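Local coordinates for P43 (Trichuris muris, PDB 6QIX), which is the major secreted protein of the whipworm, tethering to matrix and inhibiting the function of the host cytokine interleukin-13, at residues C119-I124 / G162-C167. Numbering follows the deposited sequence.
Sequences CGYAFI and GMCKCC
Cys119 and Cys164 are joined by a disulfide, their SG atoms 2.1 Å apart, and the contact between loop 119-124 and strand 163-168 is built round this link, a worked example of how a secreted, cystine-rich protein fastens an irregular loop to a small sheet. The C-S-S-C torsion of -87° is close to the relaxed right angle for a disulfide. With each sulfur anti to its own carbonyl carbon (chi1 -63° in Cys119, -55° in Cys164), the two CB-SG arms reach toward each other and bridge CA atoms of Cys119 and Cys164 that are 5.7 Å apart. Beside the cystine lies the ring of Tyr121. Cys164 SG sits at the ring's edge, near its plane, 4.2 Å from CE2, whereas Cys166 SG approaches CD2 obliquely, 5.2 Å from the ring centroid, in a sulfur-aromatic contact. One aromatic side chain thus packs against sulfurs of two cystines, since Cys166 is itself bonded to Cys157. The phenol end is fixed by a hydrogen bond from Tyr121 OH to the carbonyl of Pro112. Farther along the loop the chain turns back on itself: Gly120 O accepts from both Phe123 N (3.1 Å) and Ile124 N, and also lies over the centre of the Phe123 ring. Cys164 and Cys166 belong to the middle strand of a three-stranded antiparallel sheet, flanked by strands 109-112 and 155-160, while on the loop's side Ala122 and Phe123 pack against helix 315-325.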
loop_
_atom_site.group_PDB
_atom_site.type_symbol
_atom_site.label_atom_id
_atom_site.label_comp_id
_atom_site.label_asym_id
_atom_site.label_seq_id
_atom_site.Cartn_x
_atom_site.Cartn_y
_atom_site.Cartn_z
ATOM N N CYS A 119 6.720 3.145 12.745
ATOM C CA CYS A 119 7.211 1.827 12.353
ATOM C C CYS A 119 6.243 1.265 11.312
ATOM O O CYS A 119 5.418 0.377 11.566
ATOM C CB CYS A 119 7.393 0.938 13.583
ATOM S SG CYS A 119 8.693 1.656 14.705
ATOM N N GLY A 120 6.359 1.798 10.103
ATOM C CA GLY A 120 5.367 1.546 9.075
ATOM C C GLY A 120 5.744 0.501 8.045
ATOM O O GLY A 120 5.089 0.410 7.004
ATOM N N TYR A 121 6.760 -0.321 8.321
ATOM C CA TYR A 121 7.277 -1.224 7.293
ATOM C C TYR A 121 6.266 -2.260 6.820
ATOM O O TYR A 121 6.412 -2.798 5.713
ATOM C CB TYR A 121 8.518 -1.904 7.835
ATOM C CG TYR A 121 9.600 -0.885 8.080
ATOM C CD1 TYR A 121 10.408 -0.484 7.035
ATOM C CD2 TYR A 121 9.768 -0.279 9.309
ATOM C CE1 TYR A 121 11.379 0.430 7.188
ATOM C CE2 TYR A 121 10.798 0.673 9.506
ATOM C CZ TYR A 121 11.595 1.018 8.436
ATOM O OH TYR A 121 12.581 1.953 8.555
ATOM N N ALA A 122 5.238 -2.538 7.599
ATOM C CA ALA A 122 4.248 -3.521 7.163
ATOM C C ALA A 122 3.287 -3.011 6.109
ATOM O O ALA A 122 2.661 -3.836 5.416
ATOM C CB ALA A 122 3.405 -4.017 8.340
ATOM N N PHE A 123 3.122 -1.705 5.962
ATOM C CA PHE A 123 2.095 -1.222 5.033
ATOM C C PHE A 123 2.619 -0.236 3.999
ATOM O O PHE A 123 1.834 0.203 3.132
ATOM C CB PHE A 123 0.908 -0.610 5.807
ATOM C CG PHE A 123 1.310 0.379 6.862
ATOM C CD1 PHE A 123 1.482 1.715 6.535
ATOM C CD2 PHE A 123 1.515 -0.034 8.172
ATOM C CE1 PHE A 123 1.872 2.615 7.470
ATOM C CE2 PHE A 123 1.904 0.869 9.135
ATOM C CZ PHE A 123 2.068 2.206 8.783
ATOM N N ILE A 124 3.918 0.110 4.030
ATOM C CA ILE A 124 4.432 1.004 2.979
ATOM C C ILE A 124 4.259 0.386 1.585
ATOM O O ILE A 124 4.180 1.112 0.571
ATOM C CB ILE A 124 5.904 1.395 3.231
ATOM C CG1 ILE A 124 6.789 0.158 3.342
ATOM C CG2 ILE A 124 5.988 2.254 4.458
ATOM C CD1 ILE A 124 8.194 0.480 3.780
ATOM N N GLY A 162 13.090 4.817 20.300
ATOM C CA GLY A 162 13.246 5.665 19.127
ATOM C C GLY A 162 13.620 4.943 17.860
ATOM O O GLY A 162 13.935 5.598 16.848
ATOM N N MET A 163 13.594 3.612 17.881
ATOM C CA MET A 163 13.906 2.789 16.733
ATOM C C MET A 163 12.791 1.756 16.565
ATOM O O MET A 163 11.969 1.558 17.461
ATOM C CB MET A 163 15.273 2.112 16.922
ATOM C CG MET A 163 16.465 3.082 17.058
ATOM S SD MET A 163 16.705 4.034 15.558
ATOM C CE MET A 163 17.235 2.806 14.370
ATOM N N CYS A 164 12.779 1.102 15.404
ATOM C CA CYS A 164 11.839 0.026 15.122
ATOM C C CYS A 164 12.550 -1.313 15.179
ATOM O O CYS A 164 13.643 -1.467 14.620
ATOM C CB CYS A 164 11.184 0.205 13.751
ATOM S SG CYS A 164 10.394 1.835 13.574
ATOM N N LYS A 165 11.923 -2.282 15.851
ATOM C CA LYS A 165 12.421 -3.656 15.941
ATOM C C LYS A 165 11.441 -4.555 15.213
ATOM O O LYS A 165 10.252 -4.568 15.561
ATOM C CB LYS A 165 12.564 -4.119 17.400
ATOM C CG LYS A 165 13.463 -3.166 18.247
ATOM C CD LYS A 165 14.905 -3.222 17.738
ATOM C CE LYS A 165 15.755 -2.307 18.591
ATOM N NZ LYS A 165 17.212 -2.562 18.436
ATOM N N CYS A 166 11.920 -5.265 14.187
ATOM C CA CYS A 166 11.012 -5.945 13.248
ATOM C C CYS A 166 11.433 -7.377 12.972
ATOM O O CYS A 166 12.625 -7.669 12.869
ATOM C CB CYS A 166 10.943 -5.239 11.922
ATOM S SG CYS A 166 10.438 -3.477 11.986
ATOM N N CYS A 167 10.434 -8.255 12.811
ATOM C CA CYS A 167 10.589 -9.650 12.441
ATOM C C CYS A 167 9.506 -9.916 11.392
ATOM O O CYS A 167 8.515 -9.194 11.350
ATOM C CB CYS A 167 10.393 -10.597 13.650
ATOM S SG CYS A 167 11.374 -10.274 15.068
#